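Local coordinates for protein carboxylesterase SOBER1 (Arabidopsis thaliana, PDB 6AVX) that hydrolyses short-chain carboxylic esters and phosphatidylcholine and damps the plant hypersensitive response set off by the bacterial effector AvrBsT, at residues T6-L11 / S34-L39; Q25-S30 / E200-E205; F103-S108 / G127-S132; P153-H158 / T183-A188; T160-V165 / L192-S197. The protein carries 1 engineered substitution. All coordinates share one frame; numbering follows the deposited sequence. Where two conformers were deposited one is given.

Interaction 1. Residues T6-L11 / S34-L39; sequences TFILWL and SNASWL
Phe-7, Ile-8 and Leu-9 pair in parallel register with Ser-37, Trp-38 and Leu-39, the two short strands running 18° apart. Four backbone hydrogen bonds join them: Ser-37 N to Thr-6 O, Ile-8 N to Ser-37 O, Leu-39 N to Ile-8 O and Trp-10 N to Leu-39 O, the last at 2.9 Å. Beside Thr-6, ahead of the paired residues, two waters extend the link, one between Thr-6 N and Asn-35 O, the other between Thr-6 OG1 and Asn-35 OD1. The apolar contacts fall on both faces of the sheet. On one, Ile-8 lies over a face of the Trp-38 indole: CD1 stands 3.9 Å from the centroid of the six-membered ring in a CH-pi contact, and CG2 comes within 3.5 Å of CZ3. With CG1 of Ile-8 beside the backbone N (chi1 -53°) and CG2 anti to it, both branches reach the same ring face. Ala-36 CB adds a contact to Ile-8 CD1. On the other face Leu-39 CB meets Phe-7 CZ at 3.9 Å, and Leu-39 CD2 touches Leu-9 CD1. The pair belongs to a beta-alpha-beta unit with helix 18-21. Strand 37-39 is one of the two edge strands of the parallel sheet; strand 7-11 bonds on its other side to strand 102-107, while helix 75-94 covers Phe-7, Leu-9 and Leu-39.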
# COMPACT_ATOMS: atom_id res chain seq x y z
N THR A 6 -1.02 16.16 9.19
CA THR A 6 -0.90 15.08 8.20
C THR A 6 -0.48 13.78 8.88
O THR A 6 0.39 13.78 9.75
CB THR A 6 0.14 15.45 7.15
OG1 THR A 6 -0.25 16.66 6.49
CG2 THR A 6 0.29 14.35 6.12
N PHE A 7 -1.12 12.67 8.52
CA PHE A 7 -0.83 11.37 9.09
C PHE A 7 -0.43 10.44 7.96
O PHE A 7 -1.16 10.34 6.96
CB PHE A 7 -2.09 10.82 9.76
CG PHE A 7 -1.93 9.45 10.33
CD1 PHE A 7 -1.20 9.24 11.47
CD2 PHE A 7 -2.53 8.36 9.72
CE1 PHE A 7 -1.04 7.97 11.99
CE2 PHE A 7 -2.38 7.09 10.25
CZ PHE A 7 -1.64 6.89 11.38
N ILE A 8 0.71 9.78 8.10
CA ILE A 8 1.23 8.87 7.08
C ILE A 8 1.45 7.52 7.74
O ILE A 8 2.29 7.39 8.64
CB ILE A 8 2.53 9.39 6.45
CG1 ILE A 8 2.33 10.82 5.93
CG2 ILE A 8 2.97 8.46 5.34
CD1 ILE A 8 3.59 11.47 5.37
N LEU A 9 0.70 6.53 7.28
CA LEU A 9 0.82 5.15 7.74
C LEU A 9 1.64 4.40 6.71
O LEU A 9 1.30 4.40 5.52
CB LEU A 9 -0.58 4.54 7.82
CG LEU A 9 -0.65 3.10 8.29
CD1 LEU A 9 -0.11 2.98 9.69
CD2 LEU A 9 -2.05 2.54 8.19
N TRP A 10 2.74 3.78 7.13
CA TRP A 10 3.61 3.01 6.25
C TRP A 10 3.55 1.54 6.62
O TRP A 10 3.80 1.19 7.77
CB TRP A 10 5.06 3.48 6.35
CG TRP A 10 5.91 2.81 5.31
CD1 TRP A 10 6.43 1.55 5.35
CD2 TRP A 10 6.27 3.35 4.04
NE1 TRP A 10 7.10 1.27 4.17
CE2 TRP A 10 7.02 2.37 3.36
CE3 TRP A 10 6.07 4.58 3.42
CZ2 TRP A 10 7.55 2.57 2.09
CZ3 TRP A 10 6.59 4.78 2.14
CH2 TRP A 10 7.33 3.79 1.51
N LEU A 11 3.28 0.68 5.64
CA LEU A 11 3.09 -0.75 5.84
C LEU A 11 4.24 -1.51 5.21
O LEU A 11 4.42 -1.48 3.98
CB LEU A 11 1.76 -1.18 5.24
CG LEU A 11 0.55 -0.43 5.80
CD1 LEU A 11 -0.72 -0.79 5.08
CD2 LEU A 11 0.41 -0.64 7.31
N SER A 34 7.41 18.21 7.20
CA SER A 34 8.20 18.14 8.42
C SER A 34 7.35 17.85 9.65
O SER A 34 7.84 17.25 10.61
CB SER A 34 9.01 19.42 8.61
OG SER A 34 8.18 20.55 8.82
N ASN A 35 6.11 18.29 9.67
CA ASN A 35 5.24 18.11 10.82
C ASN A 35 4.39 16.85 10.71
O ASN A 35 3.57 16.59 11.60
CB ASN A 35 4.35 19.33 11.02
CG ASN A 35 3.27 19.45 9.96
OD1 ASN A 35 3.35 18.83 8.91
ND2 ASN A 35 2.25 20.26 10.24
N ALA A 36 4.60 16.03 9.69
CA ALA A 36 3.76 14.86 9.51
C ALA A 36 3.93 13.90 10.67
O ALA A 36 5.03 13.72 11.20
CB ALA A 36 4.11 14.15 8.20
N SER A 37 2.82 13.28 11.05
CA SER A 37 2.82 12.21 12.04
C SER A 37 2.88 10.88 11.30
O SER A 37 1.96 10.54 10.56
CB SER A 37 1.53 12.27 12.87
OG SER A 37 1.47 11.17 13.77
N TRP A 38 3.97 10.15 11.49
CA TRP A 38 4.17 8.88 10.82
C TRP A 38 3.83 7.74 11.77
O TRP A 38 4.02 7.84 12.99
CB TRP A 38 5.63 8.72 10.43
CG TRP A 38 6.11 9.63 9.38
CD1 TRP A 38 6.47 10.94 9.53
CD2 TRP A 38 6.31 9.33 8.01
NE1 TRP A 38 6.87 11.46 8.33
CE2 TRP A 38 6.80 10.48 7.38
CE3 TRP A 38 6.14 8.17 7.25
CZ2 TRP A 38 7.10 10.53 6.02
CZ3 TRP A 38 6.45 8.22 5.91
CH2 TRP A 38 6.93 9.39 5.31
N LEU A 39 3.37 6.62 11.20
CA LEU A 39 3.19 5.40 11.97
C LEU A 39 3.64 4.21 11.15
O LEU A 39 3.23 4.06 10.00
CB LEU A 39 1.74 5.25 12.40
CG LEU A 39 1.49 4.11 13.37
CD1 LEU A 39 2.16 4.37 14.72
CD2 LEU A 39 0.00 3.91 13.56
O HOH W 1 0.89 16.23 11.70
O HOH W 2 2.67 17.52 6.90

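Interaction 2. Residues Q25-S30 / E200-E205; sequences QTQFKS and ELKYIE
Glu-205 reaches from helix 198-212 into the loop at Phe-28 to Ser-30, where its OE2 accepts two hydrogen bonds from one residue: Ser-30 N at 3.0 Å and Ser-30 OG at 2.7 Å. Both donors approach from the same face of the carboxylate, the amide on the syn side and the hydroxyl from well above the plane. Ser-30 OG sits between its backbone N and carbonyl carbon (chi1 65°), which lets the hydroxyl and the amide converge on a single oxygen. One helical turn earlier, Lys-202 NZ donates to Gln-27 O at 2.7 Å, and the bend at its chi2 (-61°) turns a side chain that starts away from the loop back toward it. The Phe-28 ring packs against the helix itself. Its CD2 is 3.5 Å from Glu-205 CB, Ile-204 CG2 stands at the ring edge, and CE1 meets Leu-201 CD2 at 4.1 Å; Leu-201 CD1 also packs against CB and CG of Gln-27. In the next shell a water accepts from Lys-29 N and Lys-202 NZ and donates to Glu-205 OE1, so both carboxylate oxygens are engaged. The ammonium group of Lys-202, linked to Glu-205 through this water, probably stabilises the negative charge of the carboxylate. Lys-29 NZ turns back to Thr-26 O, and Ser-30 OG is also bonded to Leu-33 N. The loop, between helix 18-21 and strand 37-39, is thus fastened to helix 198-212; Phe-28 meets Trp-38 edge-to-face, while Ile-204 faces strands 127-131 and 154-159.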
# COMPACT_ATOMS: atom_id res chain seq x y z
N GLN A 25 11.12 7.78 6.77
CA GLN A 25 10.60 9.13 6.96
C GLN A 25 11.70 10.18 6.83
O GLN A 25 11.40 11.34 6.50
CB GLN A 25 9.88 9.27 8.30
CG GLN A 25 10.78 9.27 9.52
CD GLN A 25 9.99 9.06 10.80
OE1 GLN A 25 9.49 10.00 11.41
NE2 GLN A 25 9.82 7.80 11.19
N THR A 26 12.95 9.81 7.10
CA THR A 26 14.06 10.75 7.01
C THR A 26 14.40 11.11 5.57
O THR A 26 15.18 12.04 5.36
CB THR A 26 15.32 10.24 7.73
OG1 THR A 26 15.92 9.16 7.00
CG2 THR A 26 14.99 9.80 9.12
N GLN A 27 13.87 10.39 4.58
CA GLN A 27 14.03 10.79 3.19
C GLN A 27 13.00 11.82 2.76
O GLN A 27 13.11 12.37 1.66
CB GLN A 27 13.94 9.55 2.29
CG GLN A 27 15.08 8.58 2.50
CD GLN A 27 16.42 9.23 2.23
OE1 GLN A 27 16.58 9.95 1.24
NE2 GLN A 27 17.38 9.01 3.12
N PHE A 28 12.01 12.09 3.60
CA PHE A 28 10.99 13.10 3.33
C PHE A 28 11.43 14.34 4.09
O PHE A 28 11.02 14.59 5.23
CB PHE A 28 9.61 12.60 3.79
CG PHE A 28 9.07 11.46 2.96
CD1 PHE A 28 9.67 10.21 2.98
CD2 PHE A 28 7.95 11.64 2.17
CE1 PHE A 28 9.17 9.16 2.21
CE2 PHE A 28 7.44 10.60 1.40
CZ PHE A 28 8.05 9.36 1.43
N LYS A 29 12.31 15.11 3.45
CA LYS A 29 13.04 16.20 4.10
C LYS A 29 12.41 17.57 3.88
O LYS A 29 12.96 18.56 4.38
CB LYS A 29 14.49 16.22 3.59
CG LYS A 29 15.25 14.97 3.94
CD LYS A 29 16.69 15.10 3.51
CE LYS A 29 17.49 13.83 3.77
NZ LYS A 29 17.66 13.56 5.21
N SER A 30 11.29 17.66 3.19
CA SER A 30 10.71 18.96 2.88
C SER A 30 10.14 19.64 4.12
O SER A 30 9.72 19.00 5.08
CB SER A 30 9.60 18.81 1.85
OG SER A 30 8.52 18.06 2.37
N GLU A 200 12.41 7.35 -5.85
CA GLU A 200 11.03 6.89 -5.77
C GLU A 200 10.32 7.51 -4.57
O GLU A 200 9.16 7.95 -4.68
CB GLU A 200 11.07 5.37 -5.69
CG GLU A 200 9.75 4.69 -5.64
CD GLU A 200 9.91 3.19 -5.41
OE1 GLU A 200 8.93 2.45 -5.66
OE2 GLU A 200 11.01 2.74 -5.01
N LEU A 201 11.01 7.60 -3.43
CA LEU A 201 10.44 8.23 -2.25
C LEU A 201 10.25 9.73 -2.46
O LEU A 201 9.25 10.30 -2.03
CB LEU A 201 11.33 7.98 -1.03
CG LEU A 201 11.44 6.52 -0.57
CD1 LEU A 201 12.40 6.42 0.58
CD2 LEU A 201 10.06 5.99 -0.19
N LYS A 202 11.21 10.39 -3.11
CA LYS A 202 11.06 11.83 -3.35
C LYS A 202 9.85 12.11 -4.23
O LYS A 202 9.17 13.13 -4.06
CB LYS A 202 12.31 12.39 -4.02
CG LYS A 202 13.59 12.27 -3.23
CD LYS A 202 13.55 12.99 -1.92
CE LYS A 202 14.93 12.94 -1.27
NZ LYS A 202 14.94 13.62 0.05
N TYR A 203 9.59 11.24 -5.20
CA TYR A 203 8.41 11.43 -6.04
C TYR A 203 7.13 11.24 -5.25
O TYR A 203 6.16 12.01 -5.42
CB TYR A 203 8.46 10.44 -7.20
CG TYR A 203 7.51 10.76 -8.31
CD1 TYR A 203 7.85 11.69 -9.29
CD2 TYR A 203 6.27 10.14 -8.42
CE1 TYR A 203 6.99 12.00 -10.32
CE2 TYR A 203 5.40 10.44 -9.46
CZ TYR A 203 5.77 11.38 -10.40
OH TYR A 203 4.93 11.69 -11.44
N ILE A 204 7.09 10.25 -4.36
CA ILE A 204 5.95 10.11 -3.46
C ILE A 204 5.79 11.37 -2.61
O ILE A 204 4.67 11.86 -2.41
CB ILE A 204 6.10 8.84 -2.61
CG1 ILE A 204 6.00 7.59 -3.49
CG2 ILE A 204 5.04 8.81 -1.49
CD1 ILE A 204 6.59 6.36 -2.87
N GLU A 205 6.90 11.89 -2.06
CA GLU A 205 6.82 13.11 -1.27
C GLU A 205 6.21 14.25 -2.08
O GLU A 205 5.34 14.97 -1.59
CB GLU A 205 8.20 13.51 -0.77
CG GLU A 205 8.21 14.84 0.01
CD GLU A 205 9.57 15.19 0.55
OE1 GLU A 205 10.56 14.94 -0.16
OE2 GLU A 205 9.64 15.67 1.70
O HOH W 3 12.97 15.49 0.61

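Interaction 3. Residues F103-S108 / G127-S132; sequences FICGLS and GGAVLS
Phe-103 lays its ring beside the backbone of Gly-127, with CD2 3.5 Å from Gly-127 N; its CG is anti to the carbonyl carbon (chi1 -65°), which swings the ring alongside Gly-127, where no side chain stands in its way. Ile-104 bonds with both its polar backbone atoms: its N donates to Gly-127 O, and its O accepts from Ala-129 N at 2.8 Å. Cys-105 turns SG to Ala-129 CB, 3.8 Å away, while its CA lies close to Ala-129 O. At Gly-106 the N donates to Ala-129 O at 3.1 Å, with a rather bent N-H...O angle of 144°, and the O accepts from Leu-131 N. Leu-131 folds back over that carbonyl, its CB and CD1 both 3.5 Å from Gly-106 O. Leu-107 brings CD1 against Leu-131 CB, the two side chains crossing at about a right angle, and the same methyl touches Ser-132 CB. Ser-108 closes the pairing: its N donates to Leu-131 O at 2.8 Å in a nearly straight bond, and its CA sits 3.3 Å from Ser-132 O, an oxygen buried without a polar partner. Ser-108 has a positive phi of 60°, the strained backbone expected where the chain turns sharply from strand 102-107 into helix 109-120. Buried near the centre of the molecule, this parallel pair, with helix 109-120 between its strands, forms a central beta-alpha-beta unit of the alpha/beta hydrolase fold, and Gly-106, Ser-108 and Gly-110 fit its nucleophile elbow, GxSxG, which presents Ser-108, the probable nucleophile, to His-194.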
# COMPACT_ATOMS: atom_id res chain seq x y z
N PHE A 103 -2.57 9.56 4.61
CA PHE A 103 -1.93 8.87 3.49
C PHE A 103 -1.50 7.49 3.95
O PHE A 103 -0.91 7.36 5.03
CB PHE A 103 -0.73 9.68 2.99
CG PHE A 103 -1.12 10.99 2.42
CD1 PHE A 103 -1.35 12.08 3.25
CD2 PHE A 103 -1.34 11.12 1.07
CE1 PHE A 103 -1.78 13.29 2.71
CE2 PHE A 103 -1.76 12.33 0.54
CZ PHE A 103 -1.97 13.39 1.36
N ILE A 104 -1.81 6.47 3.15
CA ILE A 104 -1.42 5.10 3.42
C ILE A 104 -0.41 4.70 2.36
O ILE A 104 -0.66 4.90 1.17
CB ILE A 104 -2.63 4.14 3.38
CG1 ILE A 104 -3.86 4.73 4.09
CG2 ILE A 104 -2.25 2.80 3.98
CD1 ILE A 104 -3.65 5.08 5.53
N CYS A 105 0.72 4.14 2.77
CA CYS A 105 1.78 3.75 1.85
C CYS A 105 2.31 2.40 2.25
O CYS A 105 2.23 2.01 3.42
CB CYS A 105 2.96 4.72 1.95
SG CYS A 105 2.60 6.47 1.86
N GLY A 106 2.90 1.69 1.31
CA GLY A 106 3.53 0.44 1.69
C GLY A 106 4.27 -0.23 0.55
O GLY A 106 4.00 0.01 -0.63
N LEU A 107 5.20 -1.09 0.93
CA LEU A 107 6.04 -1.85 0.02
C LEU A 107 5.57 -3.29 -0.11
O LEU A 107 5.45 -4.00 0.89
CB LEU A 107 7.48 -1.86 0.52
CG LEU A 107 8.48 -2.67 -0.32
CD1 LEU A 107 8.63 -2.09 -1.73
CD2 LEU A 107 9.82 -2.76 0.37
N SER A 108 5.37 -3.73 -1.35
CA SER A 108 5.16 -5.13 -1.71
C SER A 108 3.92 -5.66 -1.00
O SER A 108 2.83 -5.16 -1.27
CB SER A 108 6.43 -5.94 -1.48
OG SER A 108 6.30 -7.18 -2.15
N GLY A 127 -4.50 9.80 0.14
CA GLY A 127 -3.97 9.01 -0.94
C GLY A 127 -3.48 7.66 -0.48
O GLY A 127 -3.24 7.44 0.71
N GLY A 128 -3.29 6.78 -1.44
CA GLY A 128 -2.63 5.51 -1.24
C GLY A 128 -1.43 5.41 -2.15
O GLY A 128 -1.57 5.55 -3.38
N ALA A 129 -0.24 5.19 -1.58
CA ALA A 129 0.99 5.03 -2.36
C ALA A 129 1.41 3.57 -2.28
O ALA A 129 1.77 3.08 -1.20
CB ALA A 129 2.10 5.92 -1.82
N VAL A 130 1.31 2.88 -3.40
CA VAL A 130 1.68 1.47 -3.50
C VAL A 130 3.07 1.40 -4.10
O VAL A 130 3.31 1.98 -5.17
CB VAL A 130 0.67 0.73 -4.38
CG1 VAL A 130 1.11 -0.71 -4.62
CG2 VAL A 130 -0.74 0.81 -3.79
N LEU A 131 3.99 0.70 -3.45
CA LEU A 131 5.34 0.50 -3.99
C LEU A 131 5.49 -0.99 -4.28
O LEU A 131 5.47 -1.81 -3.36
CB LEU A 131 6.42 0.97 -3.03
CG LEU A 131 6.51 2.48 -2.77
CD1 LEU A 131 5.45 2.97 -1.78
CD2 LEU A 131 7.89 2.82 -2.24
N SER A 132 5.59 -1.33 -5.54
CA SER A 132 5.91 -2.70 -5.94
C SER A 132 4.92 -3.71 -5.37
O SER A 132 5.29 -4.81 -4.95
CB SER A 132 7.34 -3.06 -5.54
OG SER A 132 8.24 -2.06 -6.01

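Interaction 4. Residues P153-H158 / T183-A188; sequences PILWSH and TCEFKA
Trp-156 and Phe-186 set their rings nearly parallel, planes 21° apart, but slid so far that they barely overlap: the centroid of the indole five-membered ring is 5.2 Å from that of the phenyl, and the closest atoms are CD1 of Trp-156 and CE1 of Phe-186 at 3.5 Å. At the indole edge NE1 donates to His-158 ND1 at 3.1 Å, each partner lying in the other's ring plane; this holds the two rings coplanar and leaves His-158 NE2 for Val-165 O. Phe-186 CZ also touches His-158 CB, and Cys-184 SG packs on Trp-156 CB. The rings lie on one face of the parallel alpha/beta-hydrolase sheet at its edge, where strand 184-189 is the last strand and strand 154-159 bonds on its other side to strand 127-131. Five backbone hydrogen bonds join the pair, from Ile-154 N to Thr-183 O through to His-158 N to Lys-187 O, the shortest being Lys-187 N to Trp-156 O at 2.7 Å. On the opposite face Leu-155 and Glu-185 run side by side. Leu-155 CD1 rests 3.7 Å from Glu-185 CD, and Glu-185, extended with CG anti to N (chi1 179°), has its OE2 hydrogen-bonded to Tyr-203 OH of helix 198-212.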
# COMPACT_ATOMS: atom_id res chain seq x y z
N PRO A 153 -6.98 9.18 -4.37
CA PRO A 153 -6.02 8.94 -5.45
C PRO A 153 -4.99 7.89 -5.06
O PRO A 153 -4.59 7.78 -3.89
CB PRO A 153 -5.35 10.31 -5.65
CG PRO A 153 -5.52 11.01 -4.38
CD PRO A 153 -6.80 10.50 -3.74
N ILE A 154 -4.59 7.11 -6.05
CA ILE A 154 -3.56 6.08 -5.89
C ILE A 154 -2.35 6.49 -6.71
O ILE A 154 -2.48 6.86 -7.88
CB ILE A 154 -4.06 4.70 -6.35
CG1 ILE A 154 -5.34 4.30 -5.62
CG2 ILE A 154 -2.99 3.66 -6.16
CD1 ILE A 154 -5.22 4.12 -4.12
N LEU A 155 -1.18 6.40 -6.11
CA LEU A 155 0.09 6.49 -6.82
C LEU A 155 0.76 5.14 -6.73
O LEU A 155 1.09 4.69 -5.63
CB LEU A 155 0.99 7.57 -6.22
CG LEU A 155 2.42 7.60 -6.79
CD1 LEU A 155 2.43 7.92 -8.27
CD2 LEU A 155 3.26 8.59 -6.04
N TRP A 156 0.96 4.48 -7.86
CA TRP A 156 1.57 3.16 -7.91
C TRP A 156 2.95 3.30 -8.53
O TRP A 156 3.06 3.77 -9.66
CB TRP A 156 0.72 2.25 -8.78
CG TRP A 156 1.06 0.80 -8.67
CD1 TRP A 156 2.23 0.19 -9.00
CD2 TRP A 156 0.21 -0.23 -8.16
NE1 TRP A 156 2.16 -1.15 -8.73
CE2 TRP A 156 0.93 -1.44 -8.21
CE3 TRP A 156 -1.09 -0.24 -7.65
CZ2 TRP A 156 0.37 -2.64 -7.80
CZ3 TRP A 156 -1.64 -1.42 -7.23
CH2 TRP A 156 -0.91 -2.61 -7.31
N SER A 157 3.98 2.89 -7.80
CA SER A 157 5.37 2.94 -8.23
C SER A 157 5.85 1.50 -8.39
O SER A 157 5.62 0.68 -7.50
CB SER A 157 6.21 3.63 -7.16
OG SER A 157 5.81 4.98 -6.97
N HIS A 158 6.49 1.17 -9.51
CA HIS A 158 6.93 -0.21 -9.72
C HIS A 158 8.20 -0.21 -10.56
O HIS A 158 8.32 0.55 -11.53
CB HIS A 158 5.85 -1.03 -10.42
CG HIS A 158 5.75 -2.45 -9.96
ND1 HIS A 158 4.62 -2.94 -9.32
CD2 HIS A 158 6.61 -3.49 -10.05
CE1 HIS A 158 4.80 -4.21 -9.04
NE2 HIS A 158 6.00 -4.57 -9.46
N THR A 183 -8.93 6.57 -9.60
CA THR A 183 -7.90 7.24 -10.37
C THR A 183 -6.52 6.84 -9.86
O THR A 183 -6.23 6.98 -8.67
CB THR A 183 -8.08 8.75 -10.25
OG1 THR A 183 -9.39 9.10 -10.73
CG2 THR A 183 -7.05 9.50 -11.07
N CYS A 184 -5.67 6.36 -10.76
CA CYS A 184 -4.34 5.89 -10.40
C CYS A 184 -3.31 6.50 -11.33
O CYS A 184 -3.47 6.45 -12.56
CB CYS A 184 -4.30 4.37 -10.50
SG CYS A 184 -2.72 3.63 -10.12
N GLU A 185 -2.26 7.07 -10.75
CA GLU A 185 -1.06 7.41 -11.49
C GLU A 185 -0.09 6.25 -11.34
O GLU A 185 0.21 5.83 -10.22
CB GLU A 185 -0.39 8.67 -10.96
CG GLU A 185 0.89 8.97 -11.78
CD GLU A 185 1.77 10.08 -11.25
OE1 GLU A 185 1.35 10.86 -10.37
OE2 GLU A 185 2.92 10.17 -11.74
N PHE A 186 0.42 5.75 -12.45
CA PHE A 186 1.39 4.66 -12.43
C PHE A 186 2.74 5.25 -12.81
O PHE A 186 2.88 5.92 -13.84
CB PHE A 186 0.97 3.59 -13.42
CG PHE A 186 1.80 2.35 -13.36
CD1 PHE A 186 1.46 1.30 -12.53
CD2 PHE A 186 2.93 2.23 -14.16
CE1 PHE A 186 2.25 0.14 -12.50
CE2 PHE A 186 3.70 1.09 -14.13
CZ PHE A 186 3.36 0.04 -13.29
N LYS A 187 3.74 5.02 -11.96
CA LYS A 187 5.08 5.54 -12.15
C LYS A 187 6.03 4.36 -12.27
O LYS A 187 6.29 3.66 -11.28
CB LYS A 187 5.47 6.44 -10.97
CG LYS A 187 6.77 7.19 -11.14
CD LYS A 187 6.68 8.19 -12.28
CE LYS A 187 7.95 9.01 -12.39
NZ LYS A 187 8.20 9.43 -13.79
N ALA A 188 6.54 4.12 -13.48
CA ALA A 188 7.49 3.05 -13.72
C ALA A 188 8.90 3.55 -13.43
O ALA A 188 9.23 4.71 -13.71
CB ALA A 188 7.44 2.58 -15.17

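Interaction 5. Residues T160-V165 / L192-S197; sequences TDDRMV and LGHSIS
The nearest CA atoms of the two loops are those of Asp-162 and Gly-193, 3.9 Å apart, and one backbone hydrogen bond joins the loops, from Asp-161 N to Leu-192 O at 2.9 Å. The main side-chain link is His-194 ND1 to Asp-162 OD2, 2.7 Å long with an N-H...O angle of 167°. It uses the syn lone pair of OD2 and lies in the imidazole plane, although carboxylate and ring are turned 60° against each other. A chi1 of -163° swings the imidazole away from the His-194 amide and toward the aspartate. A water donates to both Asp-162 OD2 and Gly-193 O. The other oxygen, OD1, accepts from Met-164 N at 2.8 Å, an Asx turn, and from Val-165 N, which completes an Asx motif; the two bonds help fix the rotation of the carboxylate. Asp-162 and His-194, with Ser-108 near the ring's NE2, match the charge-relay triad of serine hydrolases and so probably act as the catalytic triad, as in related enzymes; here the acid follows strand 154-159 and the histidine follows strand 184-189, as in the alpha/beta hydrolase fold. Met-164 sets its CB over one face of the imidazole, 4.0 Å from the ring centroid in a CH-pi contact, and its CE reaches CD2. Val-165 CG2 comes within 3.5 Å of His-194 CE1 and also touches Ser-108.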
# COMPACT_ATOMS: atom_id res chain seq x y z
N THR A 160 10.67 -1.79 -13.27
CA THR A 160 10.45 -2.60 -14.47
C THR A 160 11.15 -3.94 -14.40
O THR A 160 10.72 -4.88 -15.08
CB THR A 160 10.92 -1.87 -15.73
OG1 THR A 160 12.32 -1.62 -15.66
CG2 THR A 160 10.19 -0.56 -15.92
N ASP A 161 12.21 -4.06 -13.60
CA ASP A 161 13.03 -5.26 -13.57
C ASP A 161 12.72 -6.14 -12.37
O ASP A 161 13.49 -7.07 -12.08
CB ASP A 161 14.52 -4.88 -13.59
CG ASP A 161 14.97 -4.33 -14.93
OD1 ASP A 161 14.10 -3.99 -15.76
OD2 ASP A 161 16.20 -4.24 -15.16
N ASP A 162 11.61 -5.90 -11.70
CA ASP A 162 11.23 -6.65 -10.51
C ASP A 162 10.86 -8.08 -10.91
O ASP A 162 9.94 -8.30 -11.71
CB ASP A 162 10.04 -5.93 -9.89
CG ASP A 162 9.71 -6.40 -8.48
OD1 ASP A 162 9.96 -7.57 -8.13
OD2 ASP A 162 9.18 -5.56 -7.71
N ARG A 163 11.55 -9.06 -10.34
CA ARG A 163 11.29 -10.48 -10.57
C ARG A 163 10.68 -11.15 -9.35
O ARG A 163 10.50 -12.37 -9.35
CB ARG A 163 12.57 -11.21 -11.00
CG ARG A 163 13.14 -10.66 -12.31
CD ARG A 163 14.16 -11.60 -12.94
NE ARG A 163 13.64 -12.96 -13.11
CZ ARG A 163 14.28 -14.08 -12.77
NH1 ARG A 163 15.51 -14.04 -12.28
NH2 ARG A 163 13.70 -15.26 -12.96
N MET A 164 10.32 -10.37 -8.34
CA MET A 164 9.63 -10.91 -7.18
C MET A 164 8.15 -10.60 -7.21
O MET A 164 7.34 -11.48 -6.93
CB MET A 164 10.27 -10.41 -5.90
CG MET A 164 11.66 -10.96 -5.77
SD MET A 164 12.58 -10.28 -4.41
CE MET A 164 11.57 -10.80 -3.02
N VAL A 165 7.80 -9.37 -7.55
CA VAL A 165 6.44 -8.98 -7.88
C VAL A 165 6.57 -8.40 -9.28
O VAL A 165 7.08 -7.29 -9.46
CB VAL A 165 5.87 -7.96 -6.90
CG1 VAL A 165 4.47 -7.54 -7.35
CG2 VAL A 165 5.83 -8.54 -5.50
N LEU A 192 14.79 -0.62 -12.04
CA LEU A 192 14.63 -0.91 -10.63
C LEU A 192 14.04 -2.30 -10.46
O LEU A 192 13.16 -2.71 -11.22
CB LEU A 192 13.70 0.13 -10.00
CG LEU A 192 13.46 0.01 -8.49
CD1 LEU A 192 14.73 0.27 -7.72
CD2 LEU A 192 12.38 0.98 -8.04
N GLY A 193 14.54 -3.03 -9.48
CA GLY A 193 13.98 -4.30 -9.09
C GLY A 193 13.04 -4.17 -7.91
O GLY A 193 12.28 -3.20 -7.79
N HIS A 194 13.10 -5.15 -7.01
CA HIS A 194 12.17 -5.23 -5.89
C HIS A 194 12.79 -4.55 -4.67
O HIS A 194 13.25 -5.19 -3.73
CB HIS A 194 11.83 -6.68 -5.59
CG HIS A 194 10.62 -6.83 -4.74
ND1 HIS A 194 9.37 -6.48 -5.19
CD2 HIS A 194 10.47 -7.27 -3.47
CE1 HIS A 194 8.48 -6.71 -4.23
NE2 HIS A 194 9.13 -7.20 -3.19
N SER A 195 12.83 -3.23 -4.73
CA SER A 195 13.43 -2.43 -3.66
C SER A 195 12.88 -1.03 -3.80
O SER A 195 12.17 -0.71 -4.75
CB SER A 195 14.96 -2.42 -3.76
OG SER A 195 15.38 -1.77 -4.95
N ILE A 196 13.22 -0.20 -2.82
CA ILE A 196 12.85 1.21 -2.81
C ILE A 196 14.07 2.04 -3.15
O ILE A 196 15.13 1.87 -2.54
CB ILE A 196 12.34 1.63 -1.43
CG1 ILE A 196 11.10 0.82 -1.05
CG2 ILE A 196 12.04 3.15 -1.41
CD1 ILE A 196 10.59 1.12 0.33
N SER A 197 13.92 2.97 -4.08
CA SER A 197 14.97 3.94 -4.31
C SER A 197 14.62 5.29 -3.69
O SER A 197 13.45 5.62 -3.49
CB SER A 197 15.21 4.13 -5.80
OG SER A 197 14.14 4.84 -6.39
O HOH W 4 9.57 -2.97 -8.12

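In the fold
From the N terminus, interaction 1 closes first, pairing strand 7-11 with edge strand 37-39. The loop 25-30 between those strands opens interaction 2, which crosses interaction 1 and closes only at helix 198-212; interactions 3, 4 and 5 all fall within its long span. Interaction 3 joins strands 102-107 and 127-131 at the sheet centre, bonded to interaction 1 through strand 7-11 and to interaction 4 through strand 154-159. Interaction 4 completes the far edge. Interaction 5 crosses it, since 160-165 and 192-197 follow its two strands, and brings His-194 to Ser-108 of interaction 3. His-158 to Val-165 bonds interactions 4 and 5.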